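Local coordinates for GTP-binding nuclear protein GSP1 (Encephalitozoon cuniculi, PDB 4DJT), which binds guanine nucleotides as a Ran-family small GTPase and is probably needed for protein import into the nucleus and for RNA export, at residues N41-F53 with I61-K73. Residues are numbered along the deposited sequence; the frame is centred on the assembly and turned at random.
Sequences NATVGAVNHPVTF and IKFNVWDTAGQEK
V47 and D67, H49 and V65, V51 and F63, and F53 and I61 form the four hydrogen-bonded pairs of an antiparallel β-hairpin, the one linking the first switch region to the second in the Ras-like fold. Each pair exchanges two backbone bonds, from V47 N to D67 O (3.0 Å) at one end to I61 N to F53 O (2.9 Å) at the other, so the N and O of all eight residues find partners. Beyond V47 the pairing passes into the switches through G45 O, which accepts twice. Q71 NE2 donates a fairly straight bond (2.8 Å, 160° at the hydrogen) in its own amide plane, whereas the longer, more bent bond from A69 N (3.2 Å) reaches the opposite face of the carbonyl.

On the face carrying N48, N64 and W66, N48 has CG trans to its backbone N (chi1 -178°), which swings the amide across the strand gap. N48 ND2 lies 3.0 Å from N64 OD1 in a bond straight at the hydrogen, although it meets the acceptor from above the carbonyl plane, with the two amides 66° apart. N48 OD1 comes 3.3 Å from W66 NE1 at an angle too poor for a hydrogen bond, and K13 supplies a cation-pi partner to that indole.

The other face turns towards the protein interior, where the F53 and F63 rings cross at about a right angle, F53 CD1 at the edge of the F63 ring and 3.8 Å from F63 CE2, and V51 CG1 packs on F63 CB. H49 is satisfied at both ring nitrogens, by K38 and Y194; the D67 side chain lies about 4 Å from the magnesium ion at its nearest atom, and its OD2 is bonded to Y194 and T25. Where the strand runs out toward the second switch, T68 OG1 accepts from G70 N in an ST turn and donates to E72 OE1, 2.6 Å away on the syn side of the carboxylate.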
ATOM      1  N   ASN A  41     -10.222 -11.218   7.355  1.00 18.28           N
ATOM      2  CA  ASN A  41      -9.664 -12.234   8.193  1.00 20.42           C
ATOM      3  C   ASN A  41      -9.578 -11.671   9.603  1.00 20.12           C
ATOM      4  O   ASN A  41      -8.816 -10.754   9.860  1.00 18.94           O
ATOM      5  CB  ASN A  41      -8.295 -12.665   7.671  1.00 21.66           C
ATOM      6  CG  ASN A  41      -7.694 -13.798   8.475  1.00 24.89           C
ATOM      7  OD1 ASN A  41      -7.531 -13.701   9.686  1.00 25.31           O
ATOM      8  ND2 ASN A  41      -7.355 -14.875   7.798  1.00 27.34           N
ATOM      9  N   ALA A  42     -10.423 -12.199  10.486  1.00 21.72           N
ATOM     10  CA  ALA A  42     -10.505 -11.710  11.861  1.00 22.97           C
ATOM     11  C   ALA A  42      -9.263 -12.056  12.684  1.00 24.20           C
ATOM     12  O   ALA A  42      -8.890 -11.310  13.582  1.00 23.89           O
ATOM     13  CB  ALA A  42     -11.765 -12.234  12.537  1.00 24.51           C
ATOM     14  N   THR A  43      -8.610 -13.173  12.374  1.00 24.54           N
ATOM     15  CA  THR A  43      -7.400 -13.547  13.133  1.00 26.15           C
ATOM     16  C   THR A  43      -6.309 -12.492  12.932  1.00 25.92           C
ATOM     17  O   THR A  43      -5.661 -12.052  13.892  1.00 25.78           O
ATOM     18  CB  THR A  43      -6.867 -14.936  12.738  1.00 27.27           C
ATOM     19  OG1 THR A  43      -7.877 -15.917  12.980  1.00 28.85           O
ATOM     20  CG2 THR A  43      -5.601 -15.292  13.558  1.00 28.41           C
ATOM     21  N   VAL A  44      -6.139 -12.068  11.684  1.00 25.18           N
ATOM     22  CA  VAL A  44      -5.127 -11.083  11.364  1.00 24.78           C
ATOM     23  C   VAL A  44      -5.597  -9.657  11.611  1.00 23.86           C
ATOM     24  O   VAL A  44      -4.788  -8.829  11.997  1.00 25.05           O
ATOM     25  CB  VAL A  44      -4.595 -11.229   9.936  1.00 26.14           C
ATOM     26  CG1 VAL A  44      -5.714 -11.209   8.937  1.00 27.54           C
ATOM     27  CG2 VAL A  44      -3.625 -10.092   9.632  1.00 27.52           C
ATOM     28  N   GLY A  45      -6.898  -9.380  11.425  1.00 21.19           N
ATOM     29  CA  GLY A  45      -7.408  -8.004  11.491  1.00 20.33           C
ATOM     30  C   GLY A  45      -7.131  -7.310  10.144  1.00 18.78           C
ATOM     31  O   GLY A  45      -6.497  -6.241  10.070  1.00 17.46           O
ATOM     32  N   ALA A  46      -7.534  -7.955   9.063  1.00 17.31           N
ATOM     33  CA  ALA A  46      -7.212  -7.420   7.761  1.00 15.96           C
ATOM     34  C   ALA A  46      -8.260  -7.753   6.735  1.00 14.99           C
ATOM     35  O   ALA A  46      -8.934  -8.770   6.821  1.00 15.45           O
ATOM     36  CB  ALA A  46      -5.856  -7.938   7.303  1.00 16.09           C
ATOM     37  N   VAL A  47      -8.413  -6.835   5.785  1.00 14.09           N
ATOM     38  CA  VAL A  47      -9.221  -7.024   4.613  1.00 13.55           C
ATOM     39  C   VAL A  47      -8.306  -7.177   3.405  1.00 13.16           C
ATOM     40  O   VAL A  47      -7.399  -6.366   3.195  1.00 12.90           O
ATOM     41  CB  VAL A  47     -10.139  -5.791   4.382  1.00 13.35           C
ATOM     42  CG1 VAL A  47     -10.824  -5.846   3.015  1.00 13.45           C
ATOM     43  CG2 VAL A  47     -11.161  -5.685   5.510  1.00 13.91           C
ATOM     44  N   ASN A  48      -8.554  -8.201   2.602  1.00 13.12           N
ATOM     45  CA  ASN A  48      -7.929  -8.287   1.280  1.00 12.85           C
ATOM     46  C   ASN A  48      -8.763  -7.621   0.213  1.00 12.40           C
ATOM     47  O   ASN A  48      -9.931  -7.953   0.053  1.00 12.98           O
ATOM     48  CB  ASN A  48      -7.698  -9.720   0.830  1.00 13.26           C
ATOM     49  CG  ASN A  48      -7.015  -9.770  -0.520  1.00 13.27           C
ATOM     50  OD1 ASN A  48      -5.933  -9.262  -0.644  1.00 12.82           O
ATOM     51  ND2 ASN A  48      -7.657 -10.365  -1.531  1.00 13.62           N
ATOM     52  N   HIS A  49      -8.125  -6.740  -0.561  1.00 12.16           N
ATOM     53  CA  HIS A  49      -8.736  -6.048  -1.722  1.00 12.64           C
ATOM     54  C   HIS A  49      -8.110  -6.529  -3.003  1.00 12.67           C
ATOM     55  O   HIS A  49      -6.994  -6.144  -3.321  1.00 12.65           O
ATOM     56  CB  HIS A  49      -8.495  -4.537  -1.603  1.00 12.46           C
ATOM     57  CG  HIS A  49      -9.151  -3.894  -0.419  1.00 12.71           C
ATOM     58  ND1 HIS A  49     -10.421  -3.446  -0.451  1.00 13.45           N
ATOM     59  CD2 HIS A  49      -8.652  -3.570   0.846  1.00 12.28           C
ATOM     60  CE1 HIS A  49     -10.719  -2.872   0.740  1.00 12.76           C
ATOM     61  NE2 HIS A  49      -9.640  -2.952   1.525  1.00 12.67           N
ATOM     62  N   PRO A  50      -8.791  -7.405  -3.737  1.00 13.40           N
ATOM     63  CA  PRO A  50      -8.240  -7.789  -5.051  1.00 14.02           C
ATOM     64  C   PRO A  50      -8.404  -6.684  -6.070  1.00 13.83           C
ATOM     65  O   PRO A  50      -9.506  -6.146  -6.231  1.00 13.62           O
ATOM     66  CB  PRO A  50      -9.059  -8.992  -5.473  1.00 14.95           C
ATOM     67  CG  PRO A  50     -10.011  -9.269  -4.385  1.00 14.91           C
ATOM     68  CD  PRO A  50      -9.891  -8.287  -3.291  1.00 13.76           C
ATOM     69  N   VAL A  51      -7.306  -6.358  -6.748  1.00 14.90           N
ATOM     70  CA  VAL A  51      -7.337  -5.437  -7.901  1.00 15.27           C
ATOM     71  C   VAL A  51      -6.564  -6.070  -9.092  1.00 16.17           C
ATOM     72  O   VAL A  51      -5.379  -6.430  -8.975  1.00 17.17           O
ATOM     73  CB  VAL A  51      -6.831  -4.023  -7.553  1.00 15.50           C
ATOM     74  CG1 VAL A  51      -5.387  -4.042  -7.018  1.00 14.81           C
ATOM     75  CG2 VAL A  51      -6.955  -3.103  -8.759  1.00 15.84           C
ATOM     76  N   THR A  52      -7.267  -6.185 -10.209  1.00 16.72           N
ATOM     77  CA  THR A  52      -6.768  -6.803 -11.418  1.00 18.08           C
ATOM     78  C   THR A  52      -6.555  -5.730 -12.489  1.00 18.00           C
ATOM     79  O   THR A  52      -7.414  -4.873 -12.727  1.00 18.28           O
ATOM     80  CB  THR A  52      -7.753  -7.841 -11.961  1.00 19.39           C
ATOM     81  OG1 THR A  52      -7.949  -8.856 -10.966  1.00 20.42           O
ATOM     82  CG2 THR A  52      -7.186  -8.485 -13.271  1.00 19.59           C
ATOM     83  N   PHE A  53      -5.389  -5.804 -13.119  1.00 17.63           N
ATOM     84  CA  PHE A  53      -5.066  -5.012 -14.281  1.00 18.20           C
ATOM     85  C   PHE A  53      -4.753  -5.962 -15.434  1.00 19.76           C
ATOM     86  O   PHE A  53      -4.210  -7.043 -15.234  1.00 19.76           O
ATOM     87  CB  PHE A  53      -3.803  -4.169 -14.016  1.00 17.28           C
ATOM     88  CG  PHE A  53      -3.926  -3.208 -12.879  1.00 16.71           C
ATOM     89  CD1 PHE A  53      -3.612  -3.600 -11.593  1.00 16.44           C
ATOM     90  CD2 PHE A  53      -4.356  -1.929 -13.083  1.00 17.19           C
ATOM     91  CE1 PHE A  53      -3.725  -2.727 -10.535  1.00 16.15           C
ATOM     92  CE2 PHE A  53      -4.441  -1.022 -12.016  1.00 17.17           C
ATOM     93  CZ  PHE A  53      -4.109  -1.431 -10.751  1.00 15.97           C
ATOM     94  N   ILE A  61      -2.955  -9.398 -14.231  1.00 22.00           N
ATOM     95  CA  ILE A  61      -2.112  -9.194 -13.087  1.00 20.67           C
ATOM     96  C   ILE A  61      -2.981  -8.832 -11.918  1.00 19.15           C
ATOM     97  O   ILE A  61      -3.656  -7.810 -11.958  1.00 19.75           O
ATOM     98  CB  ILE A  61      -1.097  -8.090 -13.365  1.00 20.47           C
ATOM     99  CG1 ILE A  61      -0.163  -8.573 -14.455  1.00 21.16           C
ATOM    100  CG2 ILE A  61      -0.326  -7.741 -12.089  1.00 20.12           C
ATOM    101  CD1 ILE A  61       0.805  -7.522 -14.972  1.00 21.32           C
ATOM    102  N   LYS A  62      -3.013  -9.693 -10.913  1.00 18.60           N
ATOM    103  CA  LYS A  62      -3.892  -9.471  -9.758  1.00 18.82           C
ATOM    104  C   LYS A  62      -3.060  -9.209  -8.525  1.00 17.01           C
ATOM    105  O   LYS A  62      -2.146 -10.003  -8.176  1.00 17.22           O
ATOM    106  CB  LYS A  62      -4.846 -10.659  -9.500  1.00 20.21           C
ATOM    107  CG  LYS A  62      -5.700 -10.453  -8.232  1.00 21.11           C
ATOM    108  CD  LYS A  62      -6.631 -11.630  -7.947  1.00 23.23           C
ATOM    109  CE  LYS A  62      -7.804 -11.626  -8.870  1.00 24.04           C
ATOM    110  NZ  LYS A  62      -8.537 -12.912  -8.742  1.00 25.75           N
ATOM    111  N   PHE A  63      -3.354  -8.089  -7.870  1.00 15.44           N
ATOM    112  CA  PHE A  63      -2.769  -7.782  -6.574  1.00 14.16           C
ATOM    113  C   PHE A  63      -3.820  -8.048  -5.483  1.00 14.59           C
ATOM    114  O   PHE A  63      -4.935  -7.526  -5.525  1.00 14.72           O
ATOM    115  CB  PHE A  63      -2.329  -6.315  -6.539  1.00 13.57           C
ATOM    116  CG  PHE A  63      -1.274  -5.980  -7.565  1.00 13.00           C
ATOM    117  CD1 PHE A  63       0.057  -6.260  -7.318  1.00 13.33           C
ATOM    118  CD2 PHE A  63      -1.612  -5.365  -8.754  1.00 13.34           C
ATOM    119  CE1 PHE A  63       1.060  -5.916  -8.234  1.00 13.23           C
ATOM    120  CE2 PHE A  63      -0.640  -5.017  -9.679  1.00 13.11           C
ATOM    121  CZ  PHE A  63       0.697  -5.299  -9.435  1.00 13.04           C
ATOM    122  N   ASN A  64      -3.440  -8.834  -4.490  1.00 14.40           N
ATOM    123  CA  ASN A  64      -4.275  -9.025  -3.323  1.00 13.99           C
ATOM    124  C   ASN A  64      -3.725  -8.134  -2.261  1.00 13.06           C
ATOM    125  O   ASN A  64      -2.684  -8.448  -1.641  1.00 12.66           O
ATOM    126  CB  ASN A  64      -4.240 -10.505  -2.902  1.00 14.79           C
ATOM    127  CG  ASN A  64      -5.106 -11.371  -3.791  1.00 15.41           C
ATOM    128  OD1 ASN A  64      -6.250 -11.005  -4.138  1.00 14.94           O
ATOM    129  ND2 ASN A  64      -4.578 -12.547  -4.166  1.00 15.61           N
ATOM    130  N   VAL A  65      -4.345  -6.957  -2.118  1.00 12.80           N
ATOM    131  CA  VAL A  65      -3.791  -5.893  -1.325  1.00 12.12           C
ATOM    132  C   VAL A  65      -4.424  -5.923   0.078  1.00 12.21           C
ATOM    133  O   VAL A  65      -5.623  -5.804   0.218  1.00 11.90           O
ATOM    134  CB  VAL A  65      -4.009  -4.499  -1.999  1.00 12.23           C
ATOM    135  CG1 VAL A  65      -3.247  -3.427  -1.220  1.00 11.89           C
ATOM    136  CG2 VAL A  65      -3.584  -4.543  -3.447  1.00 12.09           C
ATOM    137  N   TRP A  66      -3.604  -6.187   1.103  1.00 12.42           N
ATOM    138  CA  TRP A  66      -4.081  -6.264   2.490  1.00 12.67           C
ATOM    139  C   TRP A  66      -4.060  -4.947   3.149  1.00 12.57           C
ATOM    140  O   TRP A  66      -3.072  -4.207   3.044  1.00 13.02           O
ATOM    141  CB  TRP A  66      -3.226  -7.230   3.293  1.00 13.32           C
ATOM    142  CG  TRP A  66      -3.507  -8.654   2.952  1.00 13.94           C
ATOM    143  CD1 TRP A  66      -3.866  -9.175   1.720  1.00 14.24           C
ATOM    144  CD2 TRP A  66      -3.461  -9.798   3.850  1.00 14.71           C
ATOM    145  NE1 TRP A  66      -4.076 -10.519   1.818  1.00 14.69           N
ATOM    146  CE2 TRP A  66      -3.817 -10.952   3.058  1.00 14.89           C
ATOM    147  CE3 TRP A  66      -3.147  -9.968   5.199  1.00 15.01           C
ATOM    148  CZ2 TRP A  66      -3.876 -12.228   3.604  1.00 15.46           C
ATOM    149  CZ3 TRP A  66      -3.199 -11.248   5.735  1.00 15.56           C
ATOM    150  CH2 TRP A  66      -3.550 -12.356   4.956  1.00 15.64           C
ATOM    151  N   ASP A  67      -5.142  -4.629   3.837  1.00 12.44           N
ATOM    152  CA  ASP A  67      -5.256  -3.382   4.619  1.00 12.61           C
ATOM    153  C   ASP A  67      -5.622  -3.783   6.011  1.00 12.99           C
ATOM    154  O   ASP A  67      -6.340  -4.768   6.189  1.00 14.44           O
ATOM    155  CB  ASP A  67      -6.375  -2.499   4.050  1.00 12.64           C
ATOM    156  CG  ASP A  67      -6.487  -1.144   4.734  1.00 12.61           C
ATOM    157  OD1 ASP A  67      -5.460  -0.654   5.207  1.00 12.57           O
ATOM    158  OD2 ASP A  67      -7.617  -0.530   4.711  1.00 12.73           O
ATOM    159  N   THR A  68      -5.213  -2.999   6.999  1.00 12.72           N
ATOM    160  CA  THR A  68      -5.571  -3.277   8.369  1.00 13.72           C
ATOM    161  C   THR A  68      -6.998  -2.777   8.666  1.00 13.69           C
ATOM    162  O   THR A  68      -7.604  -2.088   7.873  1.00 12.92           O
ATOM    163  CB  THR A  68      -4.661  -2.568   9.375  1.00 13.94           C
ATOM    164  OG1 THR A  68      -5.004  -1.164   9.428  1.00 14.55           O
ATOM    165  CG2 THR A  68      -3.208  -2.772   9.046  1.00 14.05           C
ATOM    166  N   ALA A  69      -7.515  -3.182   9.824  1.00 14.61           N
ATOM    167  CA  ALA A  69      -8.774  -2.645  10.352  1.00 14.80           C
ATOM    168  C   ALA A  69      -8.528  -1.552  11.438  1.00 16.34           C
ATOM    169  O   ALA A  69      -9.408  -1.256  12.237  1.00 16.26           O
ATOM    170  CB  ALA A  69      -9.607  -3.804  10.927  1.00 16.24           C
ATOM    171  N   GLY A  70      -7.334  -0.962  11.454  1.00 17.00           N
ATOM    172  CA  GLY A  70      -7.036   0.155  12.305  1.00 17.84           C
ATOM    173  C   GLY A  70      -6.187  -0.191  13.520  1.00 19.08           C
ATOM    174  O   GLY A  70      -5.791   0.703  14.276  1.00 20.03           O
ATOM    175  N   GLN A  71      -5.877  -1.472  13.709  1.00 18.95           N
ATOM    176  CA  GLN A  71      -5.223  -1.898  14.959  1.00 20.20           C
ATOM    177  C   GLN A  71      -3.793  -1.320  15.135  1.00 20.81           C
ATOM    178  O   GLN A  71      -3.304  -1.251  16.278  1.00 22.32           O
ATOM    179  CB  GLN A  71      -5.250  -3.438  15.126  1.00 19.51           C
ATOM    180  CG  GLN A  71      -4.436  -4.266  14.145  1.00 19.89           C
ATOM    181  CD  GLN A  71      -5.185  -4.568  12.869  1.00 19.64           C
ATOM    182  OE1 GLN A  71      -6.146  -3.878  12.529  1.00 17.31           O
ATOM    183  NE2 GLN A  71      -4.727  -5.603  12.138  1.00 20.44           N
ATOM    184  N   GLU A  72      -3.153  -0.871  14.026  1.00 20.52           N
ATOM    185  CA  GLU A  72      -1.822  -0.227  14.064  1.00 21.37           C
ATOM    186  C   GLU A  72      -1.796   1.054  14.904  1.00 24.30           C
ATOM    187  O   GLU A  72      -0.729   1.503  15.288  1.00 26.28           O
ATOM    188  CB  GLU A  72      -1.261   0.085  12.653  1.00 20.65           C
ATOM    189  CG  GLU A  72      -1.884   1.260  11.883  1.00 19.27           C
ATOM    190  CD  GLU A  72      -3.211   0.917  11.222  1.00 17.85           C
ATOM    191  OE1 GLU A  72      -3.770  -0.176  11.497  1.00 17.61           O
ATOM    192  OE2 GLU A  72      -3.676   1.739  10.436  1.00 16.38           O
ATOM    193  N   LYS A  73      -2.967   1.618  15.179  1.00 26.72           N
ATOM    194  CA  LYS A  73      -3.068   2.852  15.953  1.00 29.83           C
ATOM    195  C   LYS A  73      -2.621   2.629  17.378  1.00 31.36           C
ATOM    196  O   LYS A  73      -2.016   3.511  17.982  1.00 33.88           O
ATOM    197  CB  LYS A  73      -4.501   3.395  15.942  1.00 31.09           C
ATOM    198  CG  LYS A  73      -4.959   3.859  14.583  1.00 32.32           C
ATOM    199  CD  LYS A  73      -6.384   4.371  14.610  1.00 34.64           C
ATOM    200  CE  LYS A  73      -6.864   4.703  13.210  1.00 35.69           C
ATOM    201  NZ  LYS A  73      -8.297   5.090  13.221  1.00 35.41           N
TER